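Local coordinates for PmbA-related protein (Thermotoga maritima, PDB 1VL4) that is of uncertain function but belongs to the PmbA/TldD family (peptidase U62), whose members are generally assigned metallopeptidase activity, at residues E112-E117 with T304-V309; I282-Y287 with T333-V338; D298-P303 with L319-T324. All coordinates share one frame; numbering follows the deposited sequence.

Contact 1: E112-E117 with T304-V309; sequences EYREME and TTEKFV
Arg-114 reaches across to Glu-306 and forms the salt bridge of this contact. NH1 of Arg-114 donates to OE1 of Glu-306 over 2.9 Å, with an N-H...O angle of 158°. The oxygen lies at the edge of the guanidinium, close to its plane, and accepts through its anti lone pair. The two planes are 66° apart, and a single bond, from NH1, joins the pair. The Arg-114 chain is extended from CG to NE and crosses the Glu-306 chain at about a right angle. This brings NH2 of Arg-114 to 3.5 Å from CB of Glu-306. One water accepts from the backbone N of Glu-306 and, weakly, from NH2 of Arg-114. A second water accepts from the backbone N of Arg-114 and donates to O of Thr-304. Thr-304 is the buried member; its OG1 bonds to the carbonyl of Thr-295. The other carboxylate oxygen, OE2 of Glu-306, is salt-bridged to Lys-283, so the carboxylate has two cationic partners. The contact therefore ties the loop between helices 84-93 and 128-143 to the residues leading into strand 307-311, which pairs with strand 282-285.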
ATOM      1  N   GLU A 112      33.946   4.256 -11.913  1.00 18.44           N
ATOM      2  CA  GLU A 112      34.241   3.227 -10.915  1.00 17.57           C
ATOM      3  C   GLU A 112      33.140   3.198  -9.821  1.00 15.76           C
ATOM      4  O   GLU A 112      32.642   4.253  -9.384  1.00 15.77           O
ATOM      5  CB  GLU A 112      35.555   3.476 -10.201  1.00 15.60           C
ATOM      6  CG  GLU A 112      36.757   3.514 -11.126  1.00 27.68           C
ATOM      7  CD  GLU A 112      38.116   3.588 -10.364  1.00 28.19           C
ATOM      8  OE1 GLU A 112      38.165   3.477  -9.076  1.00 25.01           O
ATOM      9  OE2 GLU A 112      39.129   3.771 -11.091  1.00 41.99           O
ATOM     10  N   TYR A 113      32.896   1.979  -9.335  1.00 11.59           N
ATOM     11  CA  TYR A 113      31.854   1.645  -8.434  1.00 11.85           C
ATOM     12  C   TYR A 113      32.517   0.950  -7.292  1.00 12.80           C
ATOM     13  O   TYR A 113      33.457   0.207  -7.504  1.00 13.54           O
ATOM     14  CB  TYR A 113      30.853   0.706  -9.134  1.00 10.43           C
ATOM     15  CG  TYR A 113      30.075   1.414 -10.252  1.00  8.38           C
ATOM     16  CD1 TYR A 113      30.609   1.515 -11.518  1.00 13.67           C
ATOM     17  CD2 TYR A 113      28.843   1.953 -10.028  1.00 13.18           C
ATOM     18  CE1 TYR A 113      29.932   2.188 -12.537  1.00 13.21           C
ATOM     19  CE2 TYR A 113      28.133   2.613 -11.045  1.00  7.87           C
ATOM     20  CZ  TYR A 113      28.721   2.730 -12.295  1.00 14.64           C
ATOM     21  OH  TYR A 113      28.076   3.390 -13.297  1.00 10.61           O
ATOM     22  N   ARG A 114      31.997   1.160  -6.083  1.00 14.07           N
ATOM     23  CA  ARG A 114      32.515   0.491  -4.882  1.00 10.82           C
ATOM     24  C   ARG A 114      32.157  -0.979  -4.956  1.00  9.28           C
ATOM     25  O   ARG A 114      31.016  -1.342  -5.189  1.00 11.89           O
ATOM     26  CB  ARG A 114      31.885   1.068  -3.623  1.00 10.42           C
ATOM     27  CG  ARG A 114      32.227   2.509  -3.324  1.00 17.31           C
ATOM     28  CD  ARG A 114      31.788   2.897  -1.858  1.00 20.41           C
ATOM     29  NE  ARG A 114      32.461   4.161  -1.455  1.00 22.88           N
ATOM     30  CZ  ARG A 114      32.634   4.570  -0.205  1.00 15.73           C
ATOM     31  NH1 ARG A 114      32.178   3.848   0.804  1.00 17.01           N
ATOM     32  NH2 ARG A 114      33.239   5.725   0.031  1.00 32.37           N
ATOM     33  N   GLU A 115      33.135  -1.812  -4.681  1.00 11.91           N
ATOM     34  CA  GLU A 115      32.960  -3.267  -4.498  1.00 11.83           C
ATOM     35  C   GLU A 115      32.420  -3.567  -3.113  1.00 15.30           C
ATOM     36  O   GLU A 115      33.026  -3.162  -2.126  1.00 15.30           O
ATOM     37  CB  GLU A 115      34.289  -3.946  -4.707  1.00  8.96           C
ATOM     38  CG  GLU A 115      34.424  -5.444  -4.294  1.00 21.31           C
ATOM     39  CD  GLU A 115      33.433  -6.367  -4.993  1.00 29.19           C
ATOM     40  OE1 GLU A 115      32.981  -6.028  -6.126  1.00 27.80           O
ATOM     41  OE2 GLU A 115      33.121  -7.439  -4.406  1.00 26.66           O
ATOM     42  N   MET A 116      31.306  -4.303  -3.046  1.00 14.56           N
ATOM     43  CA  MET A 116      30.651  -4.602  -1.766  1.00 13.43           C
ATOM     44  C   MET A 116      30.023  -6.006  -1.797  1.00 16.15           C
ATOM     45  O   MET A 116      29.532  -6.452  -2.855  1.00  9.60           O
ATOM     46  CB  MET A 116      29.646  -3.519  -1.390  1.00 14.26           C
ATOM     47  CG  MET A 116      28.643  -3.245  -2.423  1.00 14.21           C
ATOM     48  SD  MET A 116      27.372  -2.015  -2.050  1.00 13.56           S
ATOM     49  CE  MET A 116      28.325  -0.492  -2.120  1.00 10.76           C
ATOM     50  N   GLU A 117      30.071  -6.693  -0.652  1.00 16.12           N
ATOM     51  CA  GLU A 117      29.607  -8.075  -0.535  1.00 15.41           C
ATOM     52  C   GLU A 117      28.137  -8.090  -0.145  1.00 13.92           C
ATOM     53  O   GLU A 117      27.793  -8.301   0.990  1.00 12.70           O
ATOM     54  CB  GLU A 117      30.498  -8.947   0.412  1.00 20.71           C
ATOM     55  CG  GLU A 117      30.258 -10.446   0.070  1.00 23.46           C
ATOM     56  CD  GLU A 117      30.839 -11.489   1.038  1.00 29.06           C
ATOM     57  OE1 GLU A 117      30.937 -11.239   2.265  1.00 44.16           O
ATOM     58  OE2 GLU A 117      31.139 -12.595   0.534  1.00 39.86           O
ATOM     59  N   THR A 304      26.892   4.916  -6.058  1.00 14.23           N
ATOM     60  CA  THR A 304      26.550   5.376  -4.718  1.00 14.10           C
ATOM     61  C   THR A 304      27.836   5.871  -4.022  1.00 13.11           C
ATOM     62  O   THR A 304      28.949   5.393  -4.298  1.00 18.42           O
ATOM     63  CB  THR A 304      25.864   4.262  -3.944  1.00 11.18           C
ATOM     64  OG1 THR A 304      26.658   3.073  -3.958  1.00 14.11           O
ATOM     65  CG2 THR A 304      24.520   3.951  -4.497  1.00 15.10           C
ATOM     66  N   THR A 305      27.676   6.871  -3.184  1.00 15.15           N
ATOM     67  CA  THR A 305      28.759   7.562  -2.513  1.00 11.76           C
ATOM     68  C   THR A 305      28.490   7.636  -1.007  1.00  9.29           C
ATOM     69  O   THR A 305      27.336   7.628  -0.540  1.00 12.05           O
ATOM     70  CB  THR A 305      28.961   9.009  -3.074  1.00 14.69           C
ATOM     71  OG1 THR A 305      27.807   9.798  -2.835  1.00 12.53           O
ATOM     72  CG2 THR A 305      29.244   8.994  -4.558  1.00 15.81           C
ATOM     73  N   GLU A 306      29.580   7.691  -0.256  1.00 11.58           N
ATOM     74  CA  GLU A 306      29.572   7.928   1.191  1.00 10.85           C
ATOM     75  C   GLU A 306      29.834   9.403   1.490  1.00 12.50           C
ATOM     76  O   GLU A 306      30.826  10.010   1.026  1.00  9.78           O
ATOM     77  CB  GLU A 306      30.573   7.044   1.886  1.00 13.60           C
ATOM     78  CG  GLU A 306      30.678   7.228   3.437  1.00 13.95           C
ATOM     79  CD  GLU A 306      31.568   6.187   4.086  1.00 15.48           C
ATOM     80  OE1 GLU A 306      32.098   5.318   3.349  1.00 15.19           O
ATOM     81  OE2 GLU A 306      31.703   6.238   5.337  1.00 12.09           O
ATOM     82  N   LYS A 307      28.978   9.987   2.304  1.00 11.01           N
ATOM     83  CA  LYS A 307      29.163  11.399   2.654  1.00 14.12           C
ATOM     84  C   LYS A 307      28.418  11.742   3.922  1.00 10.61           C
ATOM     85  O   LYS A 307      27.472  11.070   4.275  1.00 11.54           O
ATOM     86  CB  LYS A 307      28.703  12.342   1.533  1.00 13.80           C
ATOM     87  CG  LYS A 307      27.246  12.243   1.217  1.00 11.18           C
ATOM     88  CD  LYS A 307      26.921  11.032   0.367  1.00 20.19           C
ATOM     89  CE  LYS A 307      25.719  11.227  -0.523  1.00 20.48           C
ATOM     90  NZ  LYS A 307      25.378   9.913  -1.127  1.00 14.94           N
ATOM     91  N   PHE A 308      28.828  12.831   4.552  1.00  9.94           N
ATOM     92  CA  PHE A 308      28.002  13.438   5.599  1.00 12.58           C
ATOM     93  C   PHE A 308      26.823  14.234   5.025  1.00 12.12           C
ATOM     94  O   PHE A 308      26.961  15.069   4.116  1.00 11.40           O
ATOM     95  CB  PHE A 308      28.825  14.336   6.509  1.00 13.77           C
ATOM     96  CG  PHE A 308      29.834  13.589   7.333  1.00 10.79           C
ATOM     97  CD1 PHE A 308      29.481  13.028   8.551  1.00 14.20           C
ATOM     98  CD2 PHE A 308      31.149  13.489   6.894  1.00 15.80           C
ATOM     99  CE1 PHE A 308      30.381  12.370   9.281  1.00 15.91           C
ATOM    100  CE2 PHE A 308      32.091  12.831   7.652  1.00 18.69           C
ATOM    101  CZ  PHE A 308      31.701  12.258   8.845  1.00 19.44           C
ATOM    102  N   VAL A 309      25.656  13.960   5.578  1.00 11.21           N
ATOM    103  CA  VAL A 309      24.537  14.861   5.429  1.00 13.77           C
ATOM    104  C   VAL A 309      24.599  15.938   6.538  1.00 14.27           C
ATOM    105  O   VAL A 309      24.529  17.127   6.252  1.00 15.01           O
ATOM    106  CB  VAL A 309      23.198  14.104   5.412  1.00 14.37           C
ATOM    107  CG1 VAL A 309      22.039  15.099   5.166  1.00 10.44           C
ATOM    108  CG2 VAL A 309      23.219  13.059   4.299  1.00 16.36           C
TER
HETATM  109  O   HOH W   1      29.652   2.892  -5.787  1.00  2.00           O
HETATM  110  O   HOH W   2      32.252   8.001  -1.820  1.00  9.05           O

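Contact 2: I282-Y287 with T333-V338; sequences IKDLPY and TGNGFV
Asp-284 and Asn-335 meet head-on, their side chains coming from opposite directions. ND2 of Asn-335 donates to OD2 of Asp-284 over 2.7 Å. The bond is nearly straight, with an N-H...O angle of 166°. The carboxylate oxygen lies close to the amide plane. The amide nitrogen approaches OD2 on its syn side but tilted out of the carboxylate plane, and the two flat groups are turned 46° against each other. Asp-284 has CG anti to its own N (chi1 177°), which carries the carboxylate off strand 282-285 and across to the loop. The CA atoms of Asp-284 and Asn-335 stay 9.4 Å apart, so the side chains alone span the gap. On the other branch of the amide, OD1 of Asn-335 accepts from OG1 of Thr-333 at 2.8 Å, in the carbonyl plane and on a lone pair. The amide is thus held from both ends, which fixes its flip. A leucine in place of Asn-335 would probably leave OD2 of Asp-284 without its amide donor and OG1 of Thr-333 without this acceptor. Lys-307 reaches both OD2 of Asp-284 and OD1 of Asn-335, while Val-344 N donates to OD1 of Asp-284. ND2 of Asn-335 also bonds to the carbonyl of Arg-342. The carboxylate is buried, and these donors, with the lysine charge, probably favour its ionised form.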
ATOM      1  N   ILE A 282      25.215  12.595  10.672  1.00 11.53           N
ATOM      2  CA  ILE A 282      24.430  11.653   9.951  1.00 12.69           C
ATOM      3  C   ILE A 282      25.056  11.531   8.555  1.00 12.44           C
ATOM      4  O   ILE A 282      25.262  12.563   7.844  1.00 10.53           O
ATOM      5  CB  ILE A 282      22.956  12.110   9.823  1.00 15.30           C
ATOM      6  CG1 ILE A 282      22.339  12.270  11.224  1.00 12.44           C
ATOM      7  CG2 ILE A 282      22.154  11.113   9.039  1.00 16.10           C
ATOM      8  CD1 ILE A 282      20.916  12.859  11.215  1.00 17.87           C
ATOM      9  N   LYS A 283      25.329  10.276   8.186  1.00 12.73           N
ATOM     10  CA  LYS A 283      25.962   9.925   6.927  1.00 12.09           C
ATOM     11  C   LYS A 283      25.011   9.114   6.060  1.00 12.82           C
ATOM     12  O   LYS A 283      24.100   8.398   6.528  1.00 11.86           O
ATOM     13  CB  LYS A 283      27.234   9.089   7.187  1.00 12.48           C
ATOM     14  CG  LYS A 283      28.345   9.773   7.977  1.00 13.80           C
ATOM     15  CD  LYS A 283      29.696   9.075   7.764  1.00 17.18           C
ATOM     16  CE  LYS A 283      30.456   9.529   6.537  1.00 11.46           C
ATOM     17  NZ  LYS A 283      31.729   8.731   6.440  1.00 17.52           N
ATOM     18  N   ASP A 284      25.246   9.223   4.758  1.00 12.32           N
ATOM     19  CA  ASP A 284      24.637   8.295   3.778  1.00 13.79           C
ATOM     20  C   ASP A 284      25.733   7.325   3.410  1.00 12.32           C
ATOM     21  O   ASP A 284      26.788   7.737   2.919  1.00 11.98           O
ATOM     22  CB  ASP A 284      24.122   9.064   2.548  1.00 12.85           C
ATOM     23  CG  ASP A 284      23.534   8.113   1.437  1.00 24.79           C
ATOM     24  OD1 ASP A 284      23.233   6.938   1.734  1.00 17.51           O
ATOM     25  OD2 ASP A 284      23.459   8.517   0.255  1.00 24.20           O
ATOM     26  N   LEU A 285      25.500   6.047   3.727  1.00 13.89           N
ATOM     27  CA  LEU A 285      26.490   4.999   3.503  1.00 13.55           C
ATOM     28  C   LEU A 285      26.011   4.081   2.381  1.00 12.61           C
ATOM     29  O   LEU A 285      24.888   3.598   2.431  1.00 11.58           O
ATOM     30  CB  LEU A 285      26.649   4.159   4.771  1.00 19.37           C
ATOM     31  CG  LEU A 285      27.818   4.336   5.693  1.00 27.90           C
ATOM     32  CD1 LEU A 285      28.160   5.781   6.055  1.00 21.31           C
ATOM     33  CD2 LEU A 285      27.568   3.471   6.901  1.00 24.77           C
ATOM     34  N   PRO A 286      26.864   3.808   1.362  1.00 11.21           N
ATOM     35  CA  PRO A 286      26.474   2.809   0.317  1.00 14.94           C
ATOM     36  C   PRO A 286      26.254   1.382   0.843  1.00 14.06           C
ATOM     37  O   PRO A 286      25.524   0.599   0.258  1.00 13.86           O
ATOM     38  CB  PRO A 286      27.673   2.825  -0.636  1.00 15.67           C
ATOM     39  CG  PRO A 286      28.334   4.194  -0.397  1.00 14.02           C
ATOM     40  CD  PRO A 286      28.133   4.498   1.051  1.00 11.69           C
ATOM     41  N   TYR A 287      26.976   1.043   1.892  1.00 10.84           N
ATOM     42  CA  TYR A 287      27.005  -0.309   2.372  1.00 11.73           C
ATOM     43  C   TYR A 287      27.144  -0.410   3.869  1.00 15.01           C
ATOM     44  O   TYR A 287      27.907   0.315   4.473  1.00 13.08           O
ATOM     45  CB  TYR A 287      28.115  -1.077   1.706  1.00 11.64           C
ATOM     46  CG  TYR A 287      28.395  -2.439   2.271  1.00 10.31           C
ATOM     47  CD1 TYR A 287      27.709  -3.590   1.827  1.00 11.90           C
ATOM     48  CD2 TYR A 287      29.418  -2.599   3.195  1.00 18.58           C
ATOM     49  CE1 TYR A 287      28.001  -4.852   2.366  1.00 18.29           C
ATOM     50  CE2 TYR A 287      29.685  -3.831   3.756  1.00 18.74           C
ATOM     51  CZ  TYR A 287      28.995  -4.954   3.320  1.00 20.86           C
ATOM     52  OH  TYR A 287      29.389  -6.141   3.850  1.00 23.08           O
ATOM     53  N   THR A 333      25.175  12.592  -6.669  1.00 19.01           N
ATOM     54  CA  THR A 333      25.565  11.975  -5.427  1.00 16.27           C
ATOM     55  C   THR A 333      25.257  10.463  -5.395  1.00 16.03           C
ATOM     56  O   THR A 333      25.653   9.806  -4.445  1.00 14.76           O
ATOM     57  CB  THR A 333      24.842  12.609  -4.252  1.00 16.89           C
ATOM     58  OG1 THR A 333      23.430  12.534  -4.460  1.00 14.97           O
ATOM     59  CG2 THR A 333      25.269  14.088  -4.051  1.00 18.19           C
ATOM     60  N   GLY A 334      24.531   9.937  -6.390  1.00 11.55           N
ATOM     61  CA  GLY A 334      24.168   8.516  -6.400  1.00 13.78           C
ATOM     62  C   GLY A 334      22.952   8.176  -5.519  1.00 13.59           C
ATOM     63  O   GLY A 334      22.920   7.136  -4.873  1.00 14.28           O
ATOM     64  N   ASN A 335      21.950   9.053  -5.535  1.00 12.55           N
ATOM     65  CA  ASN A 335      20.726   8.876  -4.738  1.00 12.94           C
ATOM     66  C   ASN A 335      19.426   8.858  -5.561  1.00 12.98           C
ATOM     67  O   ASN A 335      18.324   8.962  -4.997  1.00 11.82           O
ATOM     68  CB  ASN A 335      20.718   9.952  -3.637  1.00  9.91           C
ATOM     69  CG  ASN A 335      21.873   9.758  -2.661  1.00 11.82           C
ATOM     70  OD1 ASN A 335      22.942  10.411  -2.760  1.00 13.91           O
ATOM     71  ND2 ASN A 335      21.690   8.823  -1.745  1.00 13.40           N
ATOM     72  N   GLY A 336      19.554   8.668  -6.889  1.00 12.37           N
ATOM     73  CA  GLY A 336      18.412   8.738  -7.784  1.00 11.48           C
ATOM     74  C   GLY A 336      17.793   7.360  -7.855  1.00 15.61           C
ATOM     75  O   GLY A 336      18.251   6.498  -8.615  1.00 14.59           O
ATOM     76  N   PHE A 337      16.792   7.137  -7.009  1.00 18.53           N
ATOM     77  CA  PHE A 337      16.080   5.860  -6.961  1.00 19.85           C
ATOM     78  C   PHE A 337      14.637   6.048  -7.435  1.00 21.38           C
ATOM     79  O   PHE A 337      14.101   7.166  -7.432  1.00 20.63           O
ATOM     80  CB  PHE A 337      16.125   5.275  -5.537  1.00 18.42           C
ATOM     81  CG  PHE A 337      17.484   4.826  -5.124  1.00 11.19           C
ATOM     82  CD1 PHE A 337      17.937   3.575  -5.480  1.00 12.56           C
ATOM     83  CD2 PHE A 337      18.330   5.646  -4.363  1.00 15.63           C
ATOM     84  CE1 PHE A 337      19.169   3.151  -5.112  1.00 13.59           C
ATOM     85  CE2 PHE A 337      19.626   5.225  -4.027  1.00 13.80           C
ATOM     86  CZ  PHE A 337      20.030   3.987  -4.346  1.00 16.22           C
ATOM     87  N   VAL A 338      14.041   4.965  -7.916  1.00 22.72           N
ATOM     88  CA  VAL A 338      12.661   5.003  -8.351  1.00 27.55           C
ATOM     89  C   VAL A 338      11.788   5.370  -7.147  1.00 27.39           C
ATOM     90  O   VAL A 338      11.913   4.814  -6.063  1.00 27.53           O
ATOM     91  CB  VAL A 338      12.201   3.641  -8.978  1.00 31.15           C
ATOM     92  CG1 VAL A 338      13.104   3.225 -10.164  1.00 33.78           C
ATOM     93  CG2 VAL A 338      12.181   2.526  -7.945  1.00 38.44           C
TER

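Contact 3: D298-P303 with L319-T324; sequences DDEGVP and LHNLKT
The carboxylate of Glu-300 faces the start of helix 322-328 with both oxygens, beside the capping box that Asn-321 and Thr-324 form there. OE1 of Glu-300 accepts from the backbone N of Leu-322 at 2.8 Å, on the syn side and only 15° out of the carboxylate plane. OE2 of Glu-300 takes a bond from a water, which in turn accepts from the backbone N of Lys-323. The carboxylate of Asp-298 is used differently: its OD1 is met from opposite faces by the backbone N atoms of Glu-300 and Val-302. The bond from Glu-300 makes an Asx turn, set in a type I beta turn from Asp-298 to Gly-301. In the capping box Asn-321 is the N-cap, and its OD1 accepts from Thr-324 N almost along the C=O axis. In return, Asn-321 N donates to OG1 of Thr-324. Glu-300 adds a carboxylate acceptor, on Leu-322 N, to this amide cap; its negative charge would probably be favoured at the helix N-terminus. Its chain beyond CG is extended, with CG anti to the carbonyl carbon (chi1 -52°), and runs past Leu-322 in the opposite direction. CB of Glu-300 lies 3.9 Å from CD1 of Leu-322. OE1 of Glu-300 also sits 3.4 Å from CB of Asn-321, beside the cap. The contact joins the loop before strand 307-311 to this helix. Its apolar part is small: CG2 of Val-302 packs on CD2 of Leu-322 at 3.7 Å.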
ATOM      1  N   ASP A 298      22.809   3.607  -7.982  1.00 10.91           N
ATOM      2  CA  ASP A 298      21.403   3.991  -7.922  1.00 12.39           C
ATOM      3  C   ASP A 298      20.591   3.511  -9.168  1.00 14.23           C
ATOM      4  O   ASP A 298      21.108   2.771 -10.010  1.00 14.47           O
ATOM      5  CB  ASP A 298      21.277   5.517  -7.591  1.00 13.21           C
ATOM      6  CG  ASP A 298      21.654   6.415  -8.735  1.00 13.96           C
ATOM      7  OD1 ASP A 298      21.781   5.902  -9.867  1.00 13.84           O
ATOM      8  OD2 ASP A 298      21.772   7.651  -8.507  1.00 16.30           O
ATOM      9  N   ASP A 299      19.330   3.902  -9.275  1.00 14.02           N
ATOM     10  CA  ASP A 299      18.485   3.447 -10.382  1.00 15.10           C
ATOM     11  C   ASP A 299      18.747   4.218 -11.696  1.00 13.70           C
ATOM     12  O   ASP A 299      18.144   3.915 -12.708  1.00 12.54           O
ATOM     13  CB  ASP A 299      17.017   3.519  -9.990  1.00 16.71           C
ATOM     14  CG  ASP A 299      16.645   2.481  -8.902  1.00 22.69           C
ATOM     15  OD1 ASP A 299      17.345   1.462  -8.809  1.00 20.23           O
ATOM     16  OD2 ASP A 299      15.721   2.741  -8.112  1.00 18.85           O
ATOM     17  N   GLU A 300      19.652   5.188 -11.656  1.00 14.40           N
ATOM     18  CA  GLU A 300      20.143   5.911 -12.860  1.00 12.55           C
ATOM     19  C   GLU A 300      21.522   5.383 -13.232  1.00 10.63           C
ATOM     20  O   GLU A 300      22.094   5.773 -14.229  1.00 14.78           O
ATOM     21  CB  GLU A 300      20.157   7.457 -12.633  1.00 12.09           C
ATOM     22  CG  GLU A 300      18.801   7.968 -12.138  1.00 15.74           C
ATOM     23  CD  GLU A 300      18.688   9.480 -11.932  1.00 13.80           C
ATOM     24  OE1 GLU A 300      19.585  10.085 -11.329  1.00 20.22           O
ATOM     25  OE2 GLU A 300      17.653  10.058 -12.299  1.00 23.94           O
ATOM     26  N   GLY A 301      22.025   4.407 -12.486  1.00 12.71           N
ATOM     27  CA  GLY A 301      23.339   3.824 -12.731  1.00 11.71           C
ATOM     28  C   GLY A 301      24.501   4.645 -12.188  1.00 12.44           C
ATOM     29  O   GLY A 301      25.658   4.381 -12.512  1.00 13.83           O
ATOM     30  N   VAL A 302      24.221   5.586 -11.297  1.00 12.04           N
ATOM     31  CA  VAL A 302      25.268   6.450 -10.772  1.00 12.15           C
ATOM     32  C   VAL A 302      25.885   5.748  -9.572  1.00 11.82           C
ATOM     33  O   VAL A 302      25.155   5.217  -8.714  1.00 11.71           O
ATOM     34  CB  VAL A 302      24.693   7.871 -10.422  1.00 10.46           C
ATOM     35  CG1 VAL A 302      25.729   8.769  -9.690  1.00 12.14           C
ATOM     36  CG2 VAL A 302      24.125   8.555 -11.633  1.00 17.32           C
ATOM     37  N   PRO A 303      27.231   5.732  -9.484  1.00 11.10           N
ATOM     38  CA  PRO A 303      27.791   5.112  -8.281  1.00 13.17           C
ATOM     39  C   PRO A 303      27.284   5.763  -6.988  1.00 13.53           C
ATOM     40  O   PRO A 303      27.236   7.013  -6.859  1.00 16.32           O
ATOM     41  CB  PRO A 303      29.300   5.345  -8.419  1.00 14.10           C
ATOM     42  CG  PRO A 303      29.526   5.677  -9.823  1.00 15.50           C
ATOM     43  CD  PRO A 303      28.279   6.222 -10.375  1.00 11.62           C
ATOM     44  N   LEU A 319      20.737  15.361  -1.034  1.00 14.37           N
ATOM     45  CA  LEU A 319      20.846  14.219  -1.910  1.00 14.38           C
ATOM     46  C   LEU A 319      20.194  14.542  -3.279  1.00 15.46           C
ATOM     47  O   LEU A 319      19.181  15.225  -3.357  1.00 14.41           O
ATOM     48  CB  LEU A 319      20.181  13.002  -1.252  1.00 13.66           C
ATOM     49  CG  LEU A 319      20.791  12.634   0.127  1.00 14.55           C
ATOM     50  CD1 LEU A 319      20.187  11.361   0.630  1.00 15.48           C
ATOM     51  CD2 LEU A 319      22.291  12.504   0.073  1.00 18.59           C
ATOM     52  N   HIS A 320      20.814  14.037  -4.336  1.00 14.82           N
ATOM     53  CA  HIS A 320      20.472  14.359  -5.704  1.00 14.52           C
ATOM     54  C   HIS A 320      20.187  13.140  -6.597  1.00 16.32           C
ATOM     55  O   HIS A 320      20.614  12.013  -6.320  1.00 14.08           O
ATOM     56  CB  HIS A 320      21.621  15.138  -6.343  1.00 15.60           C
ATOM     57  CG  HIS A 320      21.789  16.523  -5.795  1.00 12.12           C
ATOM     58  ND1 HIS A 320      21.081  17.597  -6.273  1.00 17.96           N
ATOM     59  CD2 HIS A 320      22.581  16.999  -4.810  1.00 17.32           C
ATOM     60  CE1 HIS A 320      21.445  18.687  -5.615  1.00 17.76           C
ATOM     61  NE2 HIS A 320      22.354  18.348  -4.720  1.00 17.68           N
ATOM     62  N   ASN A 321      19.450  13.435  -7.672  1.00 12.47           N
ATOM     63  CA  ASN A 321      19.396  12.620  -8.861  1.00 12.90           C
ATOM     64  C   ASN A 321      20.065  13.406  -9.993  1.00 16.07           C
ATOM     65  O   ASN A 321      20.586  14.498  -9.762  1.00 17.44           O
ATOM     66  CB  ASN A 321      17.970  12.162  -9.162  1.00 12.36           C
ATOM     67  CG  ASN A 321      16.977  13.301  -9.374  1.00  9.95           C
ATOM     68  OD1 ASN A 321      17.328  14.441  -9.729  1.00 16.34           O
ATOM     69  ND2 ASN A 321      15.695  12.963  -9.220  1.00 17.46           N
ATOM     70  N   LEU A 322      20.108  12.851 -11.199  1.00 15.14           N
ATOM     71  CA  LEU A 322      20.801  13.515 -12.296  1.00 15.40           C
ATOM     72  C   LEU A 322      20.166  14.884 -12.594  1.00 16.34           C
ATOM     73  O   LEU A 322      20.888  15.858 -12.819  1.00 14.24           O
ATOM     74  CB  LEU A 322      20.804  12.635 -13.556  1.00 15.72           C
ATOM     75  CG  LEU A 322      21.643  11.349 -13.462  1.00 20.83           C
ATOM     76  CD1 LEU A 322      21.530  10.473 -14.721  1.00 26.75           C
ATOM     77  CD2 LEU A 322      23.089  11.692 -13.196  1.00 24.54           C
ATOM     78  N   LYS A 323      18.835  14.952 -12.553  1.00 15.90           N
ATOM     79  CA  LYS A 323      18.106  16.184 -12.876  1.00 16.66           C
ATOM     80  C   LYS A 323      18.437  17.292 -11.890  1.00 16.55           C
ATOM     81  O   LYS A 323      18.708  18.428 -12.291  1.00 16.85           O
ATOM     82  CB  LYS A 323      16.605  15.880 -12.905  1.00 16.72           C
ATOM     83  CG  LYS A 323      15.651  17.073 -12.902  1.00 25.24           C
ATOM     84  CD  LYS A 323      14.259  16.650 -13.359  1.00 24.47           C
ATOM     85  N   THR A 324      18.461  16.985 -10.592  1.00 15.30           N
ATOM     86  CA  THR A 324      18.669  18.045  -9.601  1.00 16.76           C
ATOM     87  C   THR A 324      20.137  18.434  -9.573  1.00 18.69           C
ATOM     88  O   THR A 324      20.474  19.630  -9.459  1.00 22.02           O
ATOM     89  CB  THR A 324      18.185  17.649  -8.196  1.00 15.52           C
ATOM     90  OG1 THR A 324      18.938  16.539  -7.761  1.00 12.23           O
ATOM     91  CG2 THR A 324      16.750  17.266  -8.201  1.00 15.25           C
TER
HETATM   92  O   HOH W   3      17.212  12.494 -12.625  1.00 21.96           O

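The three contacts adjoin one another, and the loop 112-117 reaches two of them, contact 1 directly and contact 3 through Tyr-113. Contacts 1 and 2 have centres about 8 Å apart. Their strands 282-285 and 307-311 are neighbours in one sheet, and OG1 of Thr-305 lies 2.7 Å from O of Thr-333. Contacts 2 and 3, with centres about 9 Å apart, meet where Asp-299 OD2 lies 2.8 Å from Val-338 N. Contacts 1 and 3 are further apart, about 13 Å between centres, but OH of Tyr-113 still comes to 2.7 Å from O of Gly-301. No metal or ligand site is identified here, so the relation of these contacts to any peptidase centre remains open.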